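Local atomic coordinates of RNA 2'-o-ribose methyltransferase (Thermus thermophilus, PDB entry 1IPA), a protein that probably methylates the 2'-hydroxyl of ribose in RNA, as a member of the SpoU (TrmH) family whose active site is built on a deep trefoil knot. Residues D115-V120 against L252-A257; P189-T194 against W202-R207. All blocks are in the same frame, centred on the assembly; numbering follows the deposited sequence.

Contact 1 of 2, residues D115-V120 against L252-A257; sequences DALILV and LLLYEA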
loop_
_atom_site.group_PDB
_atom_site.type_symbol
_atom_site.label_atom_id
_atom_site.label_comp_id
_atom_site.label_asym_id
_atom_site.label_seq_id
_atom_site.Cartn_x
_atom_site.Cartn_y
_atom_site.Cartn_z
ATOM N N ASP A 115 -13.805 -16.276 5.314
ATOM C CA ASP A 115 -14.243 -14.899 5.555
ATOM C C ASP A 115 -13.454 -13.960 4.639
ATOM O O ASP A 115 -13.484 -12.746 4.815
ATOM C CB ASP A 115 -13.976 -14.490 7.014
ATOM C CG ASP A 115 -14.809 -15.270 8.021
ATOM O OD1 ASP A 115 -16.026 -15.015 8.136
ATOM O OD2 ASP A 115 -14.239 -16.143 8.711
ATOM N N ALA A 116 -12.768 -14.529 3.653
ATOM C CA ALA A 116 -11.921 -13.759 2.748
ATOM C C ALA A 116 -12.506 -12.645 1.883
ATOM O O ALA A 116 -13.306 -12.892 0.981
ATOM C CB ALA A 116 -11.157 -14.707 1.857
ATOM N N LEU A 117 -12.083 -11.416 2.153
ATOM C CA LEU A 117 -12.491 -10.268 1.351
ATOM C C LEU A 117 -11.206 -9.884 0.613
ATOM O O LEU A 117 -10.253 -9.401 1.211
ATOM C CB LEU A 117 -12.968 -9.112 2.236
ATOM C CG LEU A 117 -13.291 -7.810 1.493
ATOM C CD1 LEU A 117 -14.369 -8.047 0.433
ATOM C CD2 LEU A 117 -13.745 -6.763 2.495
ATOM N N ILE A 118 -11.192 -10.116 -0.692
ATOM C CA ILE A 118 -10.020 -9.856 -1.506
ATOM C C ILE A 118 -10.200 -8.769 -2.555
ATOM O O ILE A 118 -11.199 -8.737 -3.276
ATOM C CB ILE A 118 -9.577 -11.168 -2.204
ATOM C CG1 ILE A 118 -9.051 -12.151 -1.152
ATOM C CG2 ILE A 118 -8.523 -10.890 -3.252
ATOM C CD1 ILE A 118 -8.994 -13.582 -1.624
ATOM N N LEU A 119 -9.218 -7.877 -2.641
ATOM C CA LEU A 119 -9.264 -6.809 -3.627
ATOM C C LEU A 119 -8.256 -7.105 -4.720
ATOM O O LEU A 119 -7.085 -7.302 -4.441
ATOM C CB LEU A 119 -8.924 -5.457 -2.992
ATOM C CG LEU A 119 -8.783 -4.286 -3.974
ATOM C CD1 LEU A 119 -10.114 -4.063 -4.661
ATOM C CD2 LEU A 119 -8.345 -3.024 -3.239
ATOM N N VAL A 120 -8.713 -7.152 -5.962
ATOM C CA VAL A 120 -7.811 -7.394 -7.077
ATOM C C VAL A 120 -7.669 -6.080 -7.838
ATOM O O VAL A 120 -8.635 -5.578 -8.411
ATOM C CB VAL A 120 -8.362 -8.486 -8.027
ATOM C CG1 VAL A 120 -7.384 -8.732 -9.164
ATOM C CG2 VAL A 120 -8.591 -9.778 -7.261
ATOM N N LEU A 252 -15.146 2.178 -1.566
ATOM C CA LEU A 252 -16.581 2.042 -1.768
ATOM C C LEU A 252 -17.005 0.576 -1.839
ATOM O O LEU A 252 -17.844 0.130 -1.071
ATOM C CB LEU A 252 -16.999 2.769 -3.052
ATOM C CG LEU A 252 -16.886 4.295 -2.971
ATOM C CD1 LEU A 252 -17.106 4.928 -4.343
ATOM C CD2 LEU A 252 -17.912 4.810 -1.968
ATOM N N LEU A 253 -16.413 -0.166 -2.764
ATOM C CA LEU A 253 -16.723 -1.578 -2.942
ATOM C C LEU A 253 -16.442 -2.394 -1.683
ATOM O O LEU A 253 -17.254 -3.213 -1.278
ATOM C CB LEU A 253 -15.899 -2.140 -4.102
ATOM C CG LEU A 253 -16.095 -1.396 -5.423
ATOM C CD1 LEU A 253 -14.923 -1.666 -6.334
ATOM C CD2 LEU A 253 -17.416 -1.814 -6.058
ATOM N N LEU A 254 -15.294 -2.157 -1.059
ATOM C CA LEU A 254 -14.923 -2.900 0.136
ATOM C C LEU A 254 -15.767 -2.555 1.367
ATOM O O LEU A 254 -16.062 -3.441 2.183
ATOM C CB LEU A 254 -13.426 -2.725 0.416
ATOM C CG LEU A 254 -12.542 -3.234 -0.735
ATOM C CD1 LEU A 254 -11.076 -3.098 -0.372
ATOM C CD2 LEU A 254 -12.878 -4.687 -1.040
ATOM N N TYR A 255 -16.166 -1.290 1.509
ATOM C CA TYR A 255 -17.009 -0.919 2.639
ATOM C C TYR A 255 -18.417 -1.462 2.472
ATOM O O TYR A 255 -19.093 -1.728 3.449
ATOM C CB TYR A 255 -17.051 0.598 2.845
ATOM C CG TYR A 255 -16.005 1.046 3.835
ATOM C CD1 TYR A 255 -14.680 1.256 3.435
ATOM C CD2 TYR A 255 -16.313 1.174 5.188
ATOM C CE1 TYR A 255 -13.691 1.575 4.358
ATOM C CE2 TYR A 255 -15.330 1.495 6.118
ATOM C CZ TYR A 255 -14.025 1.691 5.696
ATOM O OH TYR A 255 -13.052 2.003 6.612
ATOM N N GLU A 256 -18.857 -1.622 1.230
ATOM C CA GLU A 256 -20.179 -2.175 0.955
ATOM C C GLU A 256 -20.153 -3.662 1.311
ATOM O O GLU A 256 -21.172 -4.239 1.688
ATOM C CB GLU A 256 -20.545 -2.005 -0.526
ATOM C CG GLU A 256 -21.708 -2.917 -0.997
ATOM C CD GLU A 256 -23.038 -2.669 -0.262
ATOM O OE1 GLU A 256 -23.974 -3.482 -0.445
ATOM O OE2 GLU A 256 -23.155 -1.671 0.484
ATOM N N ALA A 257 -18.986 -4.282 1.169
ATOM C CA ALA A 257 -18.838 -5.697 1.505
ATOM C C ALA A 257 -18.926 -5.800 3.021
ATOM O O ALA A 257 -19.576 -6.686 3.556
ATOM C CB ALA A 257 -17.504 -6.215 1.021
#
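Ala-257 N, on the residue whose methyl group meets Leu-117, serves two carbonyls of its own helix: it bonds Leu-253 O at 3.2 Å and, weakly, Leu-254 O. Ala-257 presents its CB to the strand, and this apolar meeting of helix 246-261 with strand 117-122 is a worked example of how the parallel sheet of a SPOUT, Rossmann-like methyltransferase domain is covered. The short helix and strand segments run antiparallel, at 168°, with axes 10.0 Å apart, and no hydrogen bond joins them. The geometry rests on simple periodicity. Residues two apart on the strand, Leu-117 and Leu-119, share a face, while residues three apart on the helix, Leu-254 and Ala-257, share a ridge.

Leu-117 carries its CG anti to the backbone N (chi1 174°), which extends the fork toward the helix turn. There Leu-117 CD1 sits against Ala-257 CB at 3.7 Å and also reaches Leu-254 CD2 at 4.0 Å. The same Leu-117 thus lies across the step between two successive ridge positions. Leu-254 divides its own fork between the two strand leucines, CD2 going to Leu-117 and CD1 to Leu-119. Leu-254 also touches Ala-137 and Ala-140 of helix 127-140 and Ile-212 of strand 210-214. Ile-118 points to the other face of the sheet, where Trp-182 of helix 176-185 meets it, so both faces of this strand are covered. Beyond the apolar patch, Asp-115 forms a salt bridge with Arg-261, tying the approach to the strand to the helix's last turn. Leu-119 and Leu-254 meet at about a right angle, and Leu-254 CD1 lies 4.0 Å from Leu-119 CD2 and 4.1 Å from Leu-119 CB.

Contact 2 of 2, residues P189-T194 against W202-R207; sequences PLVATT and WEANLR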
loop_
_atom_site.group_PDB
_atom_site.type_symbol
_atom_site.label_atom_id
_atom_site.label_comp_id
_atom_site.label_asym_id
_atom_site.label_seq_id
_atom_site.Cartn_x
_atom_site.Cartn_y
_atom_site.Cartn_z
ATOM N N PRO A 189 -15.432 -16.735 -6.003
ATOM C CA PRO A 189 -16.326 -15.882 -6.797
ATOM C C PRO A 189 -15.680 -14.523 -7.073
ATOM O O PRO A 189 -15.016 -13.945 -6.212
ATOM C CB PRO A 189 -17.594 -15.793 -5.934
ATOM C CG PRO A 189 -17.113 -16.108 -4.550
ATOM C CD PRO A 189 -16.093 -17.197 -4.773
ATOM N N LEU A 190 -15.865 -14.029 -8.289
ATOM C CA LEU A 190 -15.282 -12.768 -8.695
ATOM C C LEU A 190 -16.327 -11.764 -9.168
ATOM O O LEU A 190 -17.195 -12.095 -9.969
ATOM C CB LEU A 190 -14.264 -13.024 -9.805
ATOM C CG LEU A 190 -13.683 -11.824 -10.568
ATOM C CD1 LEU A 190 -12.821 -10.958 -9.655
ATOM C CD2 LEU A 190 -12.859 -12.340 -11.751
ATOM N N VAL A 191 -16.233 -10.541 -8.654
ATOM C CA VAL A 191 -17.130 -9.442 -9.020
ATOM C C VAL A 191 -16.256 -8.400 -9.723
ATOM O O VAL A 191 -15.317 -7.863 -9.131
ATOM C CB VAL A 191 -17.772 -8.795 -7.760
ATOM C CG1 VAL A 191 -18.592 -7.557 -8.148
ATOM C CG2 VAL A 191 -18.644 -9.809 -7.038
ATOM N N ALA A 192 -16.541 -8.130 -10.988
ATOM C CA ALA A 192 -15.751 -7.159 -11.733
ATOM C C ALA A 192 -16.457 -5.810 -11.817
ATOM O O ALA A 192 -17.662 -5.744 -12.037
ATOM C CB ALA A 192 -15.458 -7.684 -13.135
ATOM N N THR A 193 -15.691 -4.741 -11.636
ATOM C CA THR A 193 -16.218 -3.386 -11.686
ATOM C C THR A 193 -16.018 -2.803 -13.089
ATOM O O THR A 193 -14.922 -2.856 -13.645
ATOM C CB THR A 193 -15.498 -2.477 -10.649
ATOM O OG1 THR A 193 -15.581 -3.072 -9.347
ATOM C CG2 THR A 193 -16.139 -1.096 -10.597
ATOM N N THR A 194 -17.092 -2.270 -13.663
ATOM C CA THR A 194 -17.049 -1.656 -14.987
ATOM C C THR A 194 -18.112 -0.573 -15.066
ATOM O O THR A 194 -19.194 -0.710 -14.488
ATOM C CB THR A 194 -17.332 -2.676 -16.119
ATOM O OG1 THR A 194 -18.518 -3.419 -15.816
ATOM C CG2 THR A 194 -16.180 -3.631 -16.274
ATOM N N TRP A 202 -24.193 -2.037 -5.221
ATOM C CA TRP A 202 -24.957 -2.365 -4.009
ATOM C C TRP A 202 -25.784 -3.624 -4.160
ATOM O O TRP A 202 -26.182 -4.220 -3.170
ATOM C CB TRP A 202 -25.938 -1.255 -3.648
ATOM C CG TRP A 202 -25.320 0.025 -3.285
ATOM C CD1 TRP A 202 -24.530 0.280 -2.204
ATOM C CD2 TRP A 202 -25.451 1.258 -3.992
ATOM N NE1 TRP A 202 -24.165 1.599 -2.194
ATOM C CE2 TRP A 202 -24.713 2.223 -3.282
ATOM C CE3 TRP A 202 -26.124 1.639 -5.157
ATOM C CZ2 TRP A 202 -24.625 3.555 -3.700
ATOM C CZ3 TRP A 202 -26.038 2.963 -5.573
ATOM C CH2 TRP A 202 -25.291 3.905 -4.841
ATOM N N GLU A 203 -26.062 -4.008 -5.400
ATOM C CA GLU A 203 -26.889 -5.178 -5.676
ATOM C C GLU A 203 -26.138 -6.494 -5.715
ATOM O O GLU A 203 -26.752 -7.567 -5.666
ATOM C CB GLU A 203 -27.636 -4.976 -6.993
ATOM C CG GLU A 203 -28.405 -3.676 -7.029
ATOM C CD GLU A 203 -29.196 -3.510 -8.295
ATOM O OE1 GLU A 203 -30.146 -4.298 -8.492
ATOM O OE2 GLU A 203 -28.867 -2.597 -9.090
ATOM N N ALA A 204 -24.815 -6.424 -5.814
ATOM C CA ALA A 204 -24.020 -7.640 -5.835
ATOM C C ALA A 204 -24.024 -8.238 -4.437
ATOM O O ALA A 204 -24.257 -7.536 -3.460
ATOM C CB ALA A 204 -22.605 -7.331 -6.260
ATOM N N ASN A 205 -23.772 -9.538 -4.357
ATOM C CA ASN A 205 -23.724 -10.275 -3.097
ATOM C C ASN A 205 -22.262 -10.411 -2.701
ATOM O O ASN A 205 -21.544 -11.258 -3.242
ATOM C CB ASN A 205 -24.338 -11.669 -3.288
ATOM C CG ASN A 205 -24.143 -12.575 -2.084
ATOM O OD1 ASN A 205 -24.529 -13.739 -2.112
ATOM N ND2 ASN A 205 -23.552 -12.048 -1.024
ATOM N N LEU A 206 -21.823 -9.593 -1.751
ATOM C CA LEU A 206 -20.432 -9.626 -1.325
ATOM C C LEU A 206 -20.172 -10.510 -0.104
ATOM O O LEU A 206 -19.404 -10.146 0.787
ATOM C CB LEU A 206 -19.943 -8.192 -1.079
ATOM C CG LEU A 206 -20.230 -7.258 -2.268
ATOM C CD1 LEU A 206 -19.718 -5.864 -1.980
ATOM C CD2 LEU A 206 -19.587 -7.802 -3.529
ATOM N N ARG A 207 -20.811 -11.678 -0.083
ATOM C CA ARG A 207 -20.650 -12.644 1.002
ATOM C C ARG A 207 -19.170 -12.983 1.202
ATOM O O ARG A 207 -18.470 -13.322 0.254
ATOM C CB ARG A 207 -21.446 -13.921 0.699
ATOM C CG ARG A 207 -20.868 -15.178 1.339
ATOM C CD ARG A 207 -21.903 -16.295 1.471
ATOM N NE ARG A 207 -22.910 -15.989 2.487
ATOM C CZ ARG A 207 -22.636 -15.771 3.772
ATOM N NH1 ARG A 207 -21.383 -15.827 4.207
ATOM N NH2 ARG A 207 -23.614 -15.490 4.624
#
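Val-191 of strand 190-193 meets Leu-206 and Ala-204 of the loop that leads on to strand 210-214, and the three side chains form a small buried apolar patch. The pattern is that of a parallel sheet whose two neighbouring strands are joined by the connection 194-209, which packs on strand 190-193 through Ala-204 and Leu-206. It does so sparingly, segments 189-194 and 202-207 burying 99 Å² in all. The more closely packed side is that of Leu-206, whose CD2 comes within 4.2 Å of Val-191 CG2, the two side chains crossing at about a right angle. The other methyl, Val-191 CG1, stands anti to the backbone N (chi1 174°), which sends it toward Ala-204 CB, a looser approach of 4.4 Å. One valine therefore serves two loop residues, each with a different branch.

On the solvent side, Asn-205 and Arg-207 are exposed, and the long side chain of Arg-207 leads away from the strand, whereas Ala-204 and Leu-206 are buried against Val-191. The backbone on either side of Asn-205 is not left without partners. Gln-260 bonds it with both ends of one amide, OE1 receiving Leu-206 N and NE2 giving to Ala-204 O. NE2 also bonds Glu-256 OE1, and together these bonds would restrict rotation of the glutamine amide. On the strand side, Val-191 is held by backbone hydrogen bonds to Ala-211 and Ala-213, and its side chain also rests on Val-210 of strand 210-214. The loop thus lies between strand 190-193 and the C-terminal helix 246-261, Leu-206 touching Val-191 on the one and Glu-256 and Ala-257 on the other.

Contacts 1 and 2 lie with their centres about 9 Å apart, on the same parallel sheet within the SpoU methylase family region. Along the chain contact 2 is nested within contact 1: the order is 115-120, 189-194, 202-207, 252-257. Helix 246-261 joins them. It packs on strand 117-122 in contact 1; its Leu-253 CD1 also reaches Thr-193 OG1 at 3.4 Å, and its Ala-257 CA meets Leu-206 CD1 at 3.6 Å, contacts with strand 190-193 and the loop that follows. The C-terminal helix thus returns to strand 117-122, the first in sequence of the six-stranded parallel sheet, and brings together segments far apart in the chain.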